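Side-chain contacts in YlmD (Geobacillus stearothermophilus, PDB 6T1B), which phosphorolyses adenosine, inosine and S-methyl-5'-thioadenosine to free bases and ribose 1-phosphates, and also deaminates adenosine, using a catalytic zinc ion: residues F6-E9 and W13-C16; A18-G23 and H236-E241; N59-A64 and F69-W74; C243-C246 and F252-R255. All blocks are in the same frame, centred on the assembly; numbering follows the deposited sequence. Where two conformers were deposited one is given.

Overall arrangement
Contacts 3 and 4 are largely buried, whereas contacts 1 and 2 are partly buried, mixing buried and exposed residues. Contact 1 pairs the two strands of the N-terminal hairpin. Contact 2 reaches from the loop that follows this hairpin to the edge of the second large sheet; the two touch where C16 meets F21 and F6 meets S240. Contact 3 packs helix 53-67 on the turn that follows it, next to the inosine pocket. Contact 4 packs the loop of the second, probably structural, zinc against 252-255. Backbone pairing and charge dominate contact 1, aromatic and proline carbons contact 2, a wedged indole contact 3; contact 4 has light van der Waals touches, its segments sharing an outside aspartate.

Contact 1. Residues F6-E9 and W13-C16; sequences FQQE and WLRC
E9 sets its CG methylene over the centre of the six-membered ring of W13, 3.6 Å from the ring centroid and only 11° off its normal, a CH-pi contact. The two side chains run side by side in the same direction, and the carboxylate lies roughly parallel to the indole plane. A bend at chi2 of E9 (-77°) turns that carboxylate toward R15, whose guanidinium it approaches over one face instead of along the N-H edge, the two planes being 67° apart. E9 and R15 form a salt bridge, although the modelled separation of OE2 from NH1 is so short that its detail is doubtful. Replacing W13 by an alanine would probably leave CG of E9 without its aromatic support and let the carboxylate swing away from R15.

The frame underneath is an antiparallel beta hairpin. Q7 and R15 form its hydrogen-bonded pair, with Q7 N to R15 O at 2.9 Å and R15 N to Q7 O at 2.8 Å; E9 N then binds W13 O at 2.9 Å. The Q8 chain, bent at chi2, brings NE2 round to donate to the carbonyl O of E9, the next residue. On the face shared by F6, L14 and C16, the CA of C16 lies over the F6 ring, while CB of C16 comes to 3.7 Å from F6 CE2. CB of F6 meets CB of L14.

Strand 6-8 is one of the two edge strands of a six-stranded mixed sheet; strand 13-16 goes on to bond strand 25-29 through L14 with L28 and C16 with A26, and the F6 ring leans obliquely on Y130 of strand 127-133.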
# COMPACT_ATOMS: atom_id res chain seq x y z
N PHE A 6 -8.68 4.85 -8.50
CA PHE A 6 -8.37 5.83 -7.47
C PHE A 6 -8.69 7.22 -8.01
O PHE A 6 -8.06 7.68 -8.96
CB PHE A 6 -6.92 5.71 -7.02
CG PHE A 6 -6.69 4.57 -6.11
CD1 PHE A 6 -6.52 3.29 -6.61
CD2 PHE A 6 -6.68 4.76 -4.73
CE1 PHE A 6 -6.36 2.21 -5.76
CE2 PHE A 6 -6.50 3.69 -3.88
CZ PHE A 6 -6.33 2.43 -4.39
N GLN A 7 -9.69 7.85 -7.41
CA GLN A 7 -10.28 9.07 -7.94
C GLN A 7 -10.07 10.23 -6.98
O GLN A 7 -10.20 10.08 -5.76
CB GLN A 7 -11.78 8.89 -8.16
CG GLN A 7 -12.15 7.68 -8.98
CD GLN A 7 -13.65 7.46 -9.04
OE1 GLN A 7 -14.13 6.35 -8.82
NE2 GLN A 7 -14.40 8.52 -9.33
N GLN A 8 -9.72 11.39 -7.54
CA GLN A 8 -9.35 12.54 -6.74
C GLN A 8 -10.54 13.04 -5.93
O GLN A 8 -11.64 13.23 -6.46
CB GLN A 8 -8.87 13.66 -7.67
CG GLN A 8 -8.53 14.97 -6.99
CD GLN A 8 -7.17 14.94 -6.35
OE1 GLN A 8 -6.16 14.71 -7.02
NE2 GLN A 8 -7.13 15.16 -5.04
N GLU A 9 -10.30 13.28 -4.64
CA GLU A 9 -11.28 13.88 -3.76
C GLU A 9 -11.06 15.39 -3.69
O GLU A 9 -10.17 15.96 -4.34
CB GLU A 9 -11.20 13.22 -2.39
CG GLU A 9 -11.74 11.81 -2.39
CD GLU A 9 -13.25 11.76 -2.39
OE1 GLU A 9 -13.88 12.67 -1.82
OE2 GLU A 9 -13.81 10.80 -2.97
N TRP A 13 -6.26 13.72 -1.39
CA TRP A 13 -6.33 12.26 -1.38
C TRP A 13 -7.18 11.73 -2.52
O TRP A 13 -8.03 12.42 -3.11
CB TRP A 13 -6.80 11.68 -0.04
CG TRP A 13 -8.19 11.99 0.38
CD1 TRP A 13 -8.67 13.20 0.80
CD2 TRP A 13 -9.28 11.07 0.50
NE1 TRP A 13 -9.98 13.10 1.15
CE2 TRP A 13 -10.39 11.80 0.98
CE3 TRP A 13 -9.43 9.71 0.23
CZ2 TRP A 13 -11.62 11.21 1.20
CZ3 TRP A 13 -10.66 9.13 0.46
CH2 TRP A 13 -11.74 9.87 0.93
N LEU A 14 -6.90 10.47 -2.84
CA LEU A 14 -7.60 9.71 -3.87
C LEU A 14 -8.37 8.58 -3.21
O LEU A 14 -7.80 7.82 -2.42
CB LEU A 14 -6.61 9.10 -4.87
CG LEU A 14 -5.55 10.01 -5.48
CD1 LEU A 14 -4.65 9.22 -6.44
CD2 LEU A 14 -6.15 11.20 -6.17
N ARG A 15 -9.66 8.49 -3.49
CA ARG A 15 -10.48 7.45 -2.91
C ARG A 15 -10.41 6.20 -3.78
O ARG A 15 -10.38 6.29 -5.01
CB ARG A 15 -11.92 7.95 -2.83
CG ARG A 15 -12.94 6.96 -2.27
CD ARG A 15 -14.34 7.63 -2.23
NE ARG A 15 -14.62 8.31 -0.97
CZ ARG A 15 -15.38 9.40 -0.83
NH1 ARG A 15 -15.94 9.98 -1.89
NH2 ARG A 15 -15.57 9.93 0.37
N CYS A 16 -10.41 5.04 -3.14
CA CYS A 16 -10.46 3.79 -3.90
C CYS A 16 -11.92 3.56 -4.29
O CYS A 16 -12.76 3.30 -3.43
CB CYS A 16 -9.94 2.62 -3.07
SG CYS A 16 -10.13 1.06 -3.98

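Contact 2. Residues A18-G23 and H236-E241; sequences APPFAG and HIYVSE
A18 O accepts the backbone N-H of F21 at 2.9 Å, and this tight turn presents the methyl of A18 to the ring of Y238. A second bond of the same i to i+3 pattern, A22 N to P19 O at 3.0 Å, follows. With the backbone so held, CB of A18 sits over the centre of the tyrosine ring, 3.6 Å from its centroid and 12° off the normal, a CH-pi contact made by a single methyl group.

Two prolines meet the outer end of the same ring. P20 comes from the opposite direction to Y238, bringing its CD to 3.4 Å from Y238 OH and its CG to 3.7 Å from Y238 CE1. P19 crosses at a slant and places CD 3.9 Å from Y238 CE2. Both CD atoms are bonded to the proline nitrogens, where other residues would carry an N-H, so what faces the tyrosine here is carbon.

In the fold this joins two sheets: 18-23 is the loop between strands 13-16 and 25-29 of one, and strand 237-239 is an edge strand of the other, paired to strand 173-176 by bonds of Y238 with V174 and I176. The first torsion of Y238 puts CG opposite the carbonyl carbon (chi1 -62°), beside the backbone N, and from there the ring extends to the prolines.

I5 also touches Y238, and P20 rests on Y173. F21 turns inward onto Y130, V132 and A175, while I237 points away from the loop and packs on helix 219-229.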
# COMPACT_ATOMS: atom_id res chain seq x y z
N ALA A 18 -13.22 1.24 -6.43
CA ALA A 18 -13.66 -0.09 -6.82
C ALA A 18 -14.89 -0.48 -6.00
O ALA A 18 -14.89 -0.31 -4.78
CB ALA A 18 -12.52 -1.09 -6.60
N PRO A 19 -15.94 -1.01 -6.63
CA PRO A 19 -17.22 -1.22 -5.92
C PRO A 19 -17.08 -2.04 -4.65
O PRO A 19 -17.73 -1.71 -3.64
CB PRO A 19 -18.08 -1.97 -6.96
CG PRO A 19 -17.56 -1.50 -8.26
CD PRO A 19 -16.08 -1.27 -8.08
N PRO A 20 -16.24 -3.08 -4.61
CA PRO A 20 -16.15 -3.88 -3.38
C PRO A 20 -15.61 -3.10 -2.18
O PRO A 20 -15.75 -3.57 -1.05
CB PRO A 20 -15.21 -5.04 -3.76
CG PRO A 20 -15.22 -5.08 -5.25
CD PRO A 20 -15.43 -3.66 -5.70
N PHE A 21 -15.00 -1.93 -2.38
CA PHE A 21 -14.45 -1.14 -1.29
C PHE A 21 -15.42 -0.05 -0.85
O PHE A 21 -15.07 0.79 -0.00
CB PHE A 21 -13.09 -0.57 -1.71
CG PHE A 21 -12.01 -1.62 -1.84
CD1 PHE A 21 -11.85 -2.35 -3.00
CD2 PHE A 21 -11.16 -1.86 -0.78
CE1 PHE A 21 -10.88 -3.33 -3.10
CE2 PHE A 21 -10.19 -2.82 -0.88
CZ PHE A 21 -10.04 -3.55 -2.04
N ALA A 22 -16.65 -0.06 -1.37
CA ALA A 22 -17.60 1.00 -1.06
C ALA A 22 -17.97 1.03 0.42
O ALA A 22 -18.36 2.09 0.93
CB ALA A 22 -18.86 0.83 -1.91
N GLY A 23 -17.86 -0.10 1.12
CA GLY A 23 -18.14 -0.14 2.54
C GLY A 23 -16.99 0.24 3.45
O GLY A 23 -17.13 0.18 4.68
N HIS A 236 -11.97 -9.88 -9.36
CA HIS A 236 -11.93 -9.27 -8.05
C HIS A 236 -10.71 -8.39 -7.83
O HIS A 236 -10.56 -7.84 -6.73
CB HIS A 236 -11.94 -10.34 -6.96
CG HIS A 236 -13.23 -11.08 -6.81
ND1 HIS A 236 -13.58 -11.69 -5.63
CD2 HIS A 236 -14.26 -11.30 -7.67
CE1 HIS A 236 -14.76 -12.26 -5.76
NE2 HIS A 236 -15.20 -12.03 -6.98
N ILE A 237 -9.81 -8.29 -8.81
CA ILE A 237 -8.55 -7.57 -8.67
C ILE A 237 -8.60 -6.34 -9.57
O ILE A 237 -8.69 -6.47 -10.80
CB ILE A 237 -7.34 -8.44 -9.06
CG1 ILE A 237 -7.28 -9.69 -8.19
CG2 ILE A 237 -6.05 -7.62 -8.91
CD1 ILE A 237 -6.32 -10.75 -8.73
N TYR A 238 -8.52 -5.17 -8.94
CA TYR A 238 -8.57 -3.89 -9.63
C TYR A 238 -7.19 -3.27 -9.55
O TYR A 238 -6.58 -3.28 -8.48
CB TYR A 238 -9.55 -2.97 -8.90
CG TYR A 238 -10.98 -3.47 -8.88
CD1 TYR A 238 -11.37 -4.49 -8.02
CD2 TYR A 238 -11.94 -2.93 -9.73
CE1 TYR A 238 -12.69 -4.96 -8.01
CE2 TYR A 238 -13.26 -3.39 -9.72
CZ TYR A 238 -13.61 -4.40 -8.85
OH TYR A 238 -14.92 -4.85 -8.83
N VAL A 239 -6.69 -2.74 -10.66
CA VAL A 239 -5.31 -2.24 -10.71
C VAL A 239 -5.33 -0.79 -11.17
O VAL A 239 -5.81 -0.49 -12.27
CB VAL A 239 -4.44 -3.09 -11.66
CG1 VAL A 239 -3.01 -2.60 -11.66
CG2 VAL A 239 -4.49 -4.56 -11.27
N SER A 240 -4.80 0.11 -10.35
CA SER A 240 -4.61 1.49 -10.77
C SER A 240 -3.55 1.57 -11.85
O SER A 240 -2.51 0.91 -11.77
CB SER A 240 -4.15 2.32 -9.57
OG SER A 240 -3.94 3.68 -9.93
N GLU A 241 -3.77 2.44 -12.84
CA GLU A 241 -2.78 2.71 -13.87
C GLU A 241 -1.85 3.86 -13.49
O GLU A 241 -0.95 4.20 -14.28
CB GLU A 241 -3.45 3.03 -15.21
CG GLU A 241 -4.58 2.11 -15.63
CD GLU A 241 -4.11 0.84 -16.31
OE1 GLU A 241 -4.93 0.19 -16.99
OE2 GLU A 241 -2.92 0.50 -16.15

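Contact 3. Residues N59-A64 and F69-W74; sequences NRRRLA and FPLERW
W74 drives the six-membered end of its indole toward helix 53-67, slanting across R60 so that W74 CZ3 comes to 3.8 Å from R60 CB and W74 CH2 to 3.4 Å from R60 O. Its CG stands anti to the carbonyl carbon (chi1 -59°), sending the indole that way. L63 touches the same end with CD2, and A64 N lies at its edge. CD1 of L71 lies over one face, toward the rim. The other end is tied down by NE1, which donates in the ring plane to F69 O at 3.0 Å from above that carbonyl's plane, not on a lone pair.

This is a helix-to-strand turn: F69 N reaches back to A64 O at 3.0 Å, and a 3-10 segment, 71-73, leads into strand 74-75. A leucine for W74 would probably leave F69 O without its indole donor and open a gap beside R60 and L63.

R61 and L71 cross at about a right angle, L71 CD2 over the guanidinium face. OE2 of E72, its carboxylate nearly coplanar with that guanidinium, takes R61 NH1 at 3.3 Å in a long salt bridge. The R60 guanidinium goes to the carbonyls of M45, G96 and A97, and R60 touches inosine.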
# COMPACT_ATOMS: atom_id res chain seq x y z
N ASN A 59 0.28 16.84 9.49
CA ASN A 59 -0.20 16.30 8.23
C ASN A 59 -1.12 15.11 8.46
O ASN A 59 -2.19 15.01 7.84
CB ASN A 59 0.97 15.86 7.34
CG ASN A 59 1.83 17.03 6.91
OD1 ASN A 59 1.36 18.16 6.85
ND2 ASN A 59 3.08 16.75 6.58
N ARG A 60 -0.75 14.23 9.39
CA ARG A 60 -1.60 13.09 9.71
C ARG A 60 -2.90 13.56 10.34
O ARG A 60 -3.97 13.03 10.02
CB ARG A 60 -0.84 12.13 10.62
CG ARG A 60 0.33 11.45 9.92
CD ARG A 60 0.98 10.43 10.85
NE ARG A 60 1.91 9.62 10.10
CZ ARG A 60 2.25 8.37 10.40
NH1 ARG A 60 3.09 7.71 9.61
NH2 ARG A 60 1.78 7.79 11.51
N ARG A 61 -2.84 14.54 11.25
CA ARG A 61 -4.06 15.10 11.83
C ARG A 61 -4.95 15.70 10.75
O ARG A 61 -6.18 15.64 10.84
CB ARG A 61 -3.73 16.15 12.89
CG ARG A 61 -3.09 15.53 14.14
CD ARG A 61 -3.13 16.43 15.33
NE ARG A 61 -2.82 15.70 16.56
CZ ARG A 61 -3.61 14.78 17.13
NH1 ARG A 61 -3.22 14.18 18.24
NH2 ARG A 61 -4.78 14.46 16.59
N ARG A 62 -4.35 16.29 9.71
CA ARG A 62 -5.14 16.88 8.63
C ARG A 62 -5.91 15.80 7.87
O ARG A 62 -7.12 15.94 7.65
CB ARG A 62 -4.22 17.67 7.71
CG ARG A 62 -4.93 18.40 6.59
CD ARG A 62 -5.67 19.58 7.11
NE ARG A 62 -4.76 20.67 7.43
CZ ARG A 62 -5.06 21.68 8.23
NH1 ARG A 62 -4.15 22.63 8.44
NH2 ARG A 62 -6.24 21.75 8.84
N LEU A 63 -5.24 14.71 7.51
CA LEU A 63 -5.95 13.59 6.88
C LEU A 63 -7.05 13.06 7.80
O LEU A 63 -8.17 12.77 7.35
CB LEU A 63 -4.99 12.46 6.51
CG LEU A 63 -5.68 11.22 5.93
CD1 LEU A 63 -6.42 11.56 4.63
CD2 LEU A 63 -4.71 10.07 5.72
N ALA A 64 -6.75 12.90 9.09
CA ALA A 64 -7.76 12.45 10.03
C ALA A 64 -9.00 13.34 9.99
O ALA A 64 -10.13 12.85 10.08
CB ALA A 64 -7.20 12.37 11.45
N PHE A 69 -11.74 10.39 10.80
CA PHE A 69 -11.22 9.12 11.30
C PHE A 69 -10.02 9.47 12.17
O PHE A 69 -8.89 9.60 11.67
CB PHE A 69 -10.86 8.17 10.16
CG PHE A 69 -11.11 6.72 10.46
CD1 PHE A 69 -11.94 5.95 9.65
CD2 PHE A 69 -10.54 6.13 11.57
CE1 PHE A 69 -12.17 4.61 9.94
CE2 PHE A 69 -10.77 4.79 11.86
CZ PHE A 69 -11.56 4.03 11.04
N PRO A 70 -10.24 9.68 13.47
CA PRO A 70 -9.19 10.25 14.33
C PRO A 70 -7.87 9.49 14.30
O PRO A 70 -7.83 8.26 14.21
CB PRO A 70 -9.82 10.20 15.72
CG PRO A 70 -11.29 10.38 15.45
CD PRO A 70 -11.54 9.60 14.18
N LEU A 71 -6.79 10.26 14.41
CA LEU A 71 -5.44 9.72 14.39
C LEU A 71 -5.23 8.70 15.50
O LEU A 71 -4.48 7.74 15.30
CB LEU A 71 -4.45 10.89 14.54
CG LEU A 71 -2.97 10.54 14.46
CD1 LEU A 71 -2.57 9.74 13.25
CD2 LEU A 71 -2.15 11.84 14.51
N GLU A 72 -5.91 8.86 16.64
CA GLU A 72 -5.82 7.91 17.74
C GLU A 72 -6.32 6.51 17.36
O GLU A 72 -6.10 5.56 18.12
CB GLU A 72 -6.66 8.42 18.92
CG GLU A 72 -6.11 9.67 19.59
CD GLU A 72 -6.25 10.94 18.76
OE1 GLU A 72 -7.17 11.01 17.92
OE2 GLU A 72 -5.42 11.86 18.92
N ARG A 73 -7.02 6.38 16.24
CA ARG A 73 -7.57 5.10 15.81
C ARG A 73 -6.78 4.44 14.68
O ARG A 73 -7.20 3.40 14.17
CB ARG A 73 -9.04 5.26 15.42
CG ARG A 73 -9.93 5.58 16.61
CD ARG A 73 -11.34 5.91 16.20
NE ARG A 73 -12.00 6.71 17.23
CZ ARG A 73 -13.20 7.25 17.09
NH1 ARG A 73 -13.88 7.08 15.96
NH2 ARG A 73 -13.72 7.97 18.08
N TRP A 74 -5.63 5.01 14.30
CA TRP A 74 -4.84 4.43 13.23
C TRP A 74 -3.89 3.38 13.79
O TRP A 74 -3.48 3.46 14.96
CB TRP A 74 -4.00 5.48 12.52
CG TRP A 74 -4.71 6.63 11.91
CD1 TRP A 74 -6.02 7.00 12.03
CD2 TRP A 74 -4.09 7.57 11.04
NE1 TRP A 74 -6.25 8.15 11.28
CE2 TRP A 74 -5.07 8.52 10.68
CE3 TRP A 74 -2.80 7.71 10.53
CZ2 TRP A 74 -4.78 9.59 9.83
CZ3 TRP A 74 -2.52 8.79 9.71
CH2 TRP A 74 -3.50 9.70 9.37

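Contact 4. Residues C243-C246 and F252-R255; sequences CTSC and FSHR
The second zinc site, probably structural, takes two of its four cysteines from the loop 243-246, and T244 and S245 between them pack against F252 and S253. C243 and C246 bind the metal together with C183 and C184. Within the loop, C246 N donates to C243 SG at 3.4 Å with an angle of 155°, an N-H to sulfur bond that would be expected to stabilise a metal-bound thiolate.

Across the contact the touches are light. S253 OG lies 3.6 Å from S245 CA, CB of S253 is 3.8 Å from T244 O, and T244 CB approaches F252 O at 4.0 Å. That carbonyl oxygen is buried without a polar partner.

What couples the two sides is the carboxylate of D125, which clasps the CxxC loop and the 252-255 segment, its OD2 hydrogen-bonded to both T244 OG1 and S253 OG and its OD1 to R255 N. T244 has OG1 between its backbone N and carbonyl carbon (chi1 48°), which directs the hydroxyl to this aspartate. S253 OG is gripped a second time by R256 N, while R256 NH1 bonds S245 O, and the F252 side chain points away from the loop onto M264 of strand 264-269.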
# COMPACT_ATOMS: atom_id res chain seq x y z
N CYS A 243 1.13 5.99 -12.16
CA CYS A 243 2.54 5.82 -11.83
C CYS A 243 2.98 6.96 -10.93
O CYS A 243 2.82 8.13 -11.30
CB CYS A 243 3.41 5.85 -13.10
SG CYS A 243 5.19 5.77 -12.79
N THR A 244 3.56 6.62 -9.77
CA THR A 244 4.03 7.62 -8.81
C THR A 244 5.17 8.45 -9.37
O THR A 244 5.28 9.64 -9.07
CB THR A 244 4.47 6.94 -7.51
OG1 THR A 244 5.33 5.83 -7.81
CG2 THR A 244 3.30 6.42 -6.77
N SER A 245 6.07 7.82 -10.14
CA SER A 245 7.15 8.58 -10.74
C SER A 245 6.63 9.53 -11.81
O SER A 245 7.07 10.68 -11.86
CB SER A 245 8.26 7.67 -11.28
OG SER A 245 9.17 8.40 -12.10
N CYS A 246 5.70 9.08 -12.65
CA CYS A 246 5.24 9.88 -13.77
C CYS A 246 4.39 11.06 -13.32
O CYS A 246 4.49 12.15 -13.89
CB CYS A 246 4.39 9.02 -14.69
SG CYS A 246 5.35 7.93 -15.81
N PHE A 252 4.89 11.94 -4.25
CA PHE A 252 6.28 11.71 -3.93
C PHE A 252 6.73 10.44 -4.64
O PHE A 252 5.97 9.49 -4.78
CB PHE A 252 6.47 11.48 -2.43
CG PHE A 252 5.96 12.60 -1.57
CD1 PHE A 252 4.88 12.37 -0.69
CD2 PHE A 252 6.53 13.86 -1.58
CE1 PHE A 252 4.40 13.41 0.12
CE2 PHE A 252 6.05 14.87 -0.78
CZ PHE A 252 4.99 14.62 0.09
N SER A 253 8.01 10.39 -5.02
CA SER A 253 8.57 9.22 -5.66
C SER A 253 10.01 9.06 -5.20
O SER A 253 10.85 9.90 -5.50
CB SER A 253 8.54 9.33 -7.18
OG SER A 253 9.28 8.30 -7.80
N HIS A 254 10.29 7.97 -4.49
CA HIS A 254 11.66 7.70 -4.07
C HIS A 254 12.63 7.72 -5.23
O HIS A 254 13.73 8.27 -5.13
CB HIS A 254 11.68 6.35 -3.36
CG HIS A 254 13.04 5.88 -2.99
ND1 HIS A 254 13.69 6.34 -1.86
CD2 HIS A 254 13.88 5.01 -3.58
CE1 HIS A 254 14.88 5.77 -1.78
NE2 HIS A 254 15.02 4.96 -2.82
N ARG A 255 12.24 7.13 -6.36
CA ARG A 255 13.15 7.08 -7.50
C ARG A 255 13.27 8.44 -8.18
O ARG A 255 14.38 8.93 -8.42
CB ARG A 255 12.73 6.01 -8.50
CG ARG A 255 13.71 5.89 -9.66
CD ARG A 255 13.51 4.62 -10.48
NE ARG A 255 14.18 3.48 -9.87
CZ ARG A 255 15.02 2.66 -10.50
NH1 ARG A 255 15.30 2.82 -11.79
NH2 ARG A 255 15.56 1.65 -9.84